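Local coordinates for uncharacterized hypothetical protein FTT_1539c (Francisella tularensis subsp. tularensis, PDB 4QVR), which is of unknown function, carries a predicted signal sequence and belongs to the DUF6844 family, at residues Arg429-Leu434 against Ile440-Val445; Ser132-Ser137 against Val258-Gly263. One frame throughout, in Å; residues are numbered along the deposited sequence.

Interaction 1 of 2, residues Arg429-Leu434 against Ile440-Val445; sequences RWRYKL and IVYGVV
W430 lays its indole over the backbone of G443 in an antiparallel beta hairpin, the two strands running at 164° to each other. G443 CA sits 3.7 Å from the centroid of the five-membered ring of W430 and 24° off its normal, a CH-pi contact over the face. The ring reaches this place because W430 CG stands between the backbone N and the carbonyl carbon (chi1 57°), which folds the indole across the partner strand; its far end meets V441, with W430 CH2 4.0 Å from V441 CG1. W430 NE1 donates a hydrogen bond to a water 2.8 Å away, lying in the ring plane, and that water donates to V444 O. Beneath this layer the hydrogen-bonded pairs W430-G443 and Y432-V441 each close two backbone bonds, the straightest from V441 N to Y432 O. On the other face the loose, exposed part is R429, R431 and K433: R431, extended, runs beside the Y442 ring, with R431 CG 3.6 Å from I440 CG2, while K433 only brushes I440. Y442 and V444 of that face are buried, with Y353 of helix 349-370 against them. Strand 440-448 is hydrogen-bonded on its second side to strand 328-337, and M312 and M313 pack against W430.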
loop_
_atom_site.group_PDB
_atom_site.type_symbol
_atom_site.label_atom_id
_atom_site.label_comp_id
_atom_site.label_asym_id
_atom_site.label_seq_id
_atom_site.Cartn_x
_atom_site.Cartn_y
_atom_site.Cartn_z
ATOM N N ARG A 429 -13.800 -6.827 -16.445
ATOM C CA ARG A 429 -14.526 -5.572 -16.554
ATOM C C ARG A 429 -15.844 -5.866 -15.855
ATOM O O ARG A 429 -16.325 -6.995 -15.908
ATOM C CB ARG A 429 -14.726 -5.188 -18.015
ATOM C CG ARG A 429 -13.413 -4.881 -18.733
ATOM C CD ARG A 429 -13.457 -5.229 -20.208
ATOM N NE ARG A 429 -14.243 -4.314 -21.023
ATOM C CZ ARG A 429 -13.731 -3.331 -21.763
ATOM N NH1 ARG A 429 -14.540 -2.560 -22.484
ATOM N NH2 ARG A 429 -12.413 -3.116 -21.793
ATOM N N TRP A 430 -16.371 -4.891 -15.132
ATOM C CA TRP A 430 -17.631 -5.057 -14.430
ATOM C C TRP A 430 -18.335 -3.714 -14.305
ATOM O O TRP A 430 -17.744 -2.663 -14.504
ATOM C CB TRP A 430 -17.412 -5.680 -13.057
ATOM C CG TRP A 430 -16.468 -4.898 -12.178
ATOM C CD1 TRP A 430 -15.111 -5.047 -12.106
ATOM C CD2 TRP A 430 -16.809 -3.866 -11.234
ATOM N NE1 TRP A 430 -14.575 -4.173 -11.187
ATOM C CE2 TRP A 430 -15.600 -3.438 -10.631
ATOM C CE3 TRP A 430 -18.005 -3.278 -10.833
ATOM C CZ2 TRP A 430 -15.565 -2.447 -9.659
ATOM C CZ3 TRP A 430 -17.968 -2.280 -9.874
ATOM C CH2 TRP A 430 -16.751 -1.881 -9.288
ATOM N N ARG A 431 -19.592 -3.779 -13.921
ATOM C CA ARG A 431 -20.448 -2.633 -13.848
ATOM C C ARG A 431 -21.397 -2.834 -12.691
ATOM O O ARG A 431 -21.953 -3.916 -12.491
ATOM C CB ARG A 431 -21.215 -2.565 -15.165
ATOM C CG ARG A 431 -22.224 -1.447 -15.315
ATOM C CD ARG A 431 -22.912 -1.561 -16.660
ATOM N NE ARG A 431 -24.053 -0.653 -16.788
ATOM C CZ ARG A 431 -25.225 -0.864 -16.204
ATOM N NH1 ARG A 431 -26.218 0.000 -16.371
ATOM N NH2 ARG A 431 -25.406 -1.932 -15.427
ATOM N N TYR A 432 -21.581 -1.794 -11.916
ATOM C CA TYR A 432 -22.443 -1.894 -10.789
ATOM C C TYR A 432 -23.238 -0.614 -10.625
ATOM O O TYR A 432 -22.674 0.461 -10.460
ATOM C CB TYR A 432 -21.619 -2.203 -9.543
ATOM C CG TYR A 432 -22.460 -2.294 -8.286
ATOM C CD1 TYR A 432 -23.434 -3.270 -8.159
ATOM C CD2 TYR A 432 -22.273 -1.406 -7.231
ATOM C CE1 TYR A 432 -24.212 -3.358 -7.026
ATOM C CE2 TYR A 432 -23.048 -1.482 -6.084
ATOM C CZ TYR A 432 -24.013 -2.468 -5.985
ATOM O OH TYR A 432 -24.786 -2.576 -4.850
ATOM N N LYS A 433 -24.551 -0.723 -10.722
ATOM C CA LYS A 433 -25.412 0.436 -10.522
ATOM C C LYS A 433 -25.616 0.533 -9.028
ATOM O O LYS A 433 -25.967 -0.455 -8.393
ATOM C CB LYS A 433 -26.741 0.278 -11.235
ATOM C CG LYS A 433 -27.549 1.567 -11.257
ATOM C CD LYS A 433 -28.669 1.533 -12.279
ATOM C CE LYS A 433 -29.264 2.924 -12.452
ATOM N NZ LYS A 433 -30.241 3.025 -13.577
ATOM N N LEU A 434 -25.339 1.698 -8.454
ATOM C CA LEU A 434 -25.508 1.886 -7.020
ATOM C C LEU A 434 -27.003 1.739 -6.654
ATOM O O LEU A 434 -27.887 2.188 -7.415
ATOM C CB LEU A 434 -24.947 3.240 -6.589
ATOM C CG LEU A 434 -23.447 3.453 -6.833
ATOM C CD1 LEU A 434 -23.053 4.881 -6.472
ATOM C CD2 LEU A 434 -22.584 2.446 -6.070
ATOM N N ILE A 440 -23.639 4.761 -11.767
ATOM C CA ILE A 440 -23.055 3.515 -12.153
ATOM C C ILE A 440 -21.556 3.599 -11.982
ATOM O O ILE A 440 -20.947 4.622 -12.299
ATOM C CB ILE A 440 -23.338 3.224 -13.638
ATOM C CG1 ILE A 440 -24.836 3.341 -13.923
ATOM C CG2 ILE A 440 -22.791 1.848 -14.045
ATOM C CD1 ILE A 440 -25.165 3.305 -15.396
ATOM N N VAL A 441 -20.981 2.508 -11.481
ATOM C CA VAL A 441 -19.567 2.395 -11.299
ATOM C C VAL A 441 -19.063 1.312 -12.238
ATOM O O VAL A 441 -19.651 0.239 -12.359
ATOM C CB VAL A 441 -19.229 2.036 -9.842
ATOM C CG1 VAL A 441 -17.718 1.980 -9.628
ATOM C CG2 VAL A 441 -19.867 3.058 -8.916
ATOM N N TYR A 442 -17.985 1.622 -12.931
ATOM C CA TYR A 442 -17.362 0.693 -13.830
ATOM C C TYR A 442 -16.047 0.315 -13.222
ATOM O O TYR A 442 -15.478 1.077 -12.435
ATOM C CB TYR A 442 -17.129 1.356 -15.178
ATOM C CG TYR A 442 -18.403 1.793 -15.842
ATOM C CD1 TYR A 442 -19.095 0.937 -16.677
ATOM C CD2 TYR A 442 -18.929 3.059 -15.606
ATOM C CE1 TYR A 442 -20.275 1.331 -17.280
ATOM C CE2 TYR A 442 -20.100 3.468 -16.198
ATOM C CZ TYR A 442 -20.769 2.603 -17.037
ATOM O OH TYR A 442 -21.936 3.009 -17.622
ATOM N N GLY A 443 -15.540 -0.850 -13.578
ATOM C CA GLY A 443 -14.270 -1.261 -13.037
ATOM C C GLY A 443 -13.526 -2.161 -13.967
ATOM O O GLY A 443 -14.108 -2.739 -14.897
ATOM N N VAL A 444 -12.224 -2.257 -13.727
ATOM C CA VAL A 444 -11.350 -3.128 -14.495
ATOM C C VAL A 444 -10.354 -3.768 -13.554
ATOM O O VAL A 444 -10.124 -3.278 -12.428
ATOM C CB VAL A 444 -10.534 -2.370 -15.579
ATOM C CG1 VAL A 444 -11.445 -1.784 -16.649
ATOM C CG2 VAL A 444 -9.691 -1.272 -14.952
ATOM N N VAL A 445 -9.790 -4.873 -14.025
ATOM C CA VAL A 445 -8.711 -5.562 -13.356
ATOM C C VAL A 445 -7.671 -5.725 -14.432
ATOM O O VAL A 445 -7.918 -6.377 -15.461
ATOM C CB VAL A 445 -9.085 -6.947 -12.828
ATOM C CG1 VAL A 445 -7.879 -7.556 -12.124
ATOM C CG2 VAL A 445 -10.281 -6.865 -11.880
HETATM O O HOH W 1 -11.919 -3.869 -10.319
#

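Interaction 2 of 2, residues Ser132-Ser137 against Val258-Gly263; sequences SNYVDS and VVEKDG
The first turn of helix 134-159 faces strand 251-261, an outermost strand of a three-stranded antiparallel sheet, and a single aromatic side chain makes the crossing. N133 occupies the N-cap position, though its side chain makes no capping bond; N133 O accepts the backbone N-H of S137 at 2.9 Å, the bond that closes the turn. Y134 has its CG anti to the backbone N (chi1 165°), which sends the ring from the helix towards the strand. There it meets V258 and E260, alternate residues whose CB atoms both point towards the helix, while that of V259 between them points away. V258 comes head-on to the phenol: its CG2 lies near the ring plane, at the edge, 3.5 Å from Y134 OH. The E260 side chain runs at about a right angle to that of Y134 and approaches the ring obliquely, its carboxylate 32° from the ring plane. With E260 CD 3.7 Å from Y134 CE1, the whole carboxylate lies in van der Waals contact with the CD1-CE1 side of the ring, without a direct hydrogen bond to the phenol. Two partners probably restrict the rotation of the carboxylate. E260 OE1 accepts a hydrogen bond from N131 ND2, in the loop ahead of the helix, and the other oxygen is tied to the phenol through one water, which donates to Y134 OH at 2.9 Å and to E260 OE2 at 3.1 Å.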
loop_
_atom_site.group_PDB
_atom_site.type_symbol
_atom_site.label_atom_id
_atom_site.label_comp_id
_atom_site.label_asym_id
_atom_site.label_seq_id
_atom_site.Cartn_x
_atom_site.Cartn_y
_atom_site.Cartn_z
ATOM N N SER A 132 -21.507 11.947 -6.600
ATOM C CA SER A 132 -20.993 11.717 -7.953
ATOM C C SER A 132 -19.466 11.595 -7.998
ATOM O O SER A 132 -18.928 11.116 -8.984
ATOM C CB SER A 132 -21.458 12.809 -8.937
ATOM O OG SER A 132 -20.932 14.091 -8.614
ATOM N N ASN A 133 -18.764 12.019 -6.948
ATOM C CA ASN A 133 -17.300 11.890 -6.936
ATOM C C ASN A 133 -16.849 10.735 -6.039
ATOM O O ASN A 133 -15.713 10.703 -5.593
ATOM C CB ASN A 133 -16.630 13.201 -6.507
ATOM C CG ASN A 133 -16.940 13.568 -5.080
ATOM O OD1 ASN A 133 -17.827 12.988 -4.465
ATOM N ND2 ASN A 133 -16.239 14.554 -4.560
ATOM N N TYR A 134 -17.758 9.790 -5.791
ATOM C CA TYR A 134 -17.486 8.637 -4.982
ATOM C C TYR A 134 -16.230 7.882 -5.414
ATOM O O TYR A 134 -15.394 7.555 -4.588
ATOM C CB TYR A 134 -18.684 7.657 -5.003
ATOM C CG TYR A 134 -18.315 6.279 -4.475
ATOM C CD1 TYR A 134 -18.158 6.048 -3.109
ATOM C CD2 TYR A 134 -18.078 5.213 -5.342
ATOM C CE1 TYR A 134 -17.798 4.788 -2.625
ATOM C CE2 TYR A 134 -17.693 3.954 -4.858
ATOM C CZ TYR A 134 -17.564 3.744 -3.495
ATOM O OH TYR A 134 -17.205 2.480 -3.000
ATOM N N VAL A 135 -16.101 7.579 -6.698
ATOM C CA VAL A 135 -14.930 6.823 -7.157
ATOM C C VAL A 135 -13.610 7.522 -6.884
ATOM O O VAL A 135 -12.665 6.891 -6.398
ATOM C CB VAL A 135 -15.006 6.434 -8.627
ATOM C CG1 VAL A 135 -16.193 5.500 -8.865
ATOM C CG2 VAL A 135 -15.118 7.672 -9.513
ATOM N N ASP A 136 -13.554 8.821 -7.141
ATOM C CA ASP A 136 -12.354 9.602 -6.928
ATOM C C ASP A 136 -12.041 9.708 -5.457
ATOM O O ASP A 136 -10.880 9.647 -5.060
ATOM C CB ASP A 136 -12.521 11.022 -7.506
ATOM C CG ASP A 136 -12.502 11.046 -9.030
ATOM O OD1 ASP A 136 -11.874 10.152 -9.644
ATOM O OD2 ASP A 136 -13.080 11.983 -9.616
ATOM N N SER A 137 -13.086 9.879 -4.649
ATOM C CA SER A 137 -12.932 10.010 -3.235
ATOM C C SER A 137 -12.493 8.683 -2.616
ATOM O O SER A 137 -11.627 8.661 -1.733
ATOM C CB SER A 137 -14.231 10.509 -2.598
ATOM O OG SER A 137 -14.519 11.812 -3.028
ATOM N N VAL A 258 -14.422 -1.330 1.860
ATOM C CA VAL A 258 -14.952 0.024 1.695
ATOM C C VAL A 258 -16.218 0.217 2.504
ATOM O O VAL A 258 -17.035 -0.686 2.604
ATOM C CB VAL A 258 -15.241 0.374 0.219
ATOM C CG1 VAL A 258 -16.277 -0.553 -0.393
ATOM C CG2 VAL A 258 -15.704 1.817 0.097
ATOM N N VAL A 259 -16.347 1.394 3.110
ATOM C CA VAL A 259 -17.532 1.748 3.856
ATOM C C VAL A 259 -17.925 3.206 3.546
ATOM O O VAL A 259 -17.072 4.082 3.457
ATOM C CB VAL A 259 -17.321 1.644 5.386
ATOM C CG1 VAL A 259 -18.602 2.014 6.136
ATOM C CG2 VAL A 259 -16.932 0.263 5.794
ATOM N N GLU A 260 -19.210 3.446 3.375
ATOM C CA GLU A 260 -19.717 4.806 3.210
ATOM C C GLU A 260 -20.534 5.186 4.440
ATOM O O GLU A 260 -21.496 4.484 4.816
ATOM C CB GLU A 260 -20.588 4.953 1.972
ATOM C CG GLU A 260 -19.891 4.662 0.662
ATOM C CD GLU A 260 -20.804 4.931 -0.517
ATOM O OE1 GLU A 260 -21.182 6.108 -0.735
ATOM O OE2 GLU A 260 -21.126 3.958 -1.230
ATOM N N LYS A 261 -20.105 6.254 5.100
ATOM C CA LYS A 261 -20.823 6.800 6.240
ATOM C C LYS A 261 -20.579 8.269 6.437
ATOM O O LYS A 261 -19.501 8.764 6.179
ATOM C CB LYS A 261 -20.550 6.049 7.551
ATOM C CG LYS A 261 -21.615 5.004 7.844
ATOM C CD LYS A 261 -21.733 4.660 9.317
ATOM C CE LYS A 261 -22.939 3.748 9.527
ATOM N NZ LYS A 261 -23.172 3.339 10.948
ATOM N N ASP A 262 -21.628 8.953 6.862
ATOM C CA ASP A 262 -21.566 10.352 7.206
ATOM C C ASP A 262 -20.928 11.221 6.145
ATOM O O ASP A 262 -20.039 12.013 6.434
ATOM C CB ASP A 262 -20.802 10.477 8.529
ATOM C CG ASP A 262 -21.494 9.726 9.667
ATOM O OD1 ASP A 262 -22.695 10.025 9.934
ATOM O OD2 ASP A 262 -20.840 8.850 10.292
ATOM N N GLY A 263 -21.373 11.073 4.909
ATOM C CA GLY A 263 -20.822 11.877 3.822
ATOM C C GLY A 263 -19.386 11.552 3.411
ATOM O O GLY A 263 -18.790 12.313 2.656
HETATM O O HOH W 2 -19.494 1.359 -1.542
#

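In the fold
Interaction 1 lies within one sheet of four strands, whereas interaction 2 joins a helix to one face of the outermost strand of a separate three-stranded sheet; their sequence separations differ accordingly, 6 residues at the closest ends against 121. The centres are about 15 Å apart, on the same side of the chain's centre, and the two meet directly where V441 CG1 packs 3.9 Å from V135 CG1. V135 follows Y134 in the helix but makes no contact with 258-263. M313 adds a second link, touching W430, Y432 and L434 as well as Y134. The geometry is evidence that helix 134-159 packs against the four-stranded sheet through V135 and against the three-stranded sheet through Y134; no active site is known to relate them to.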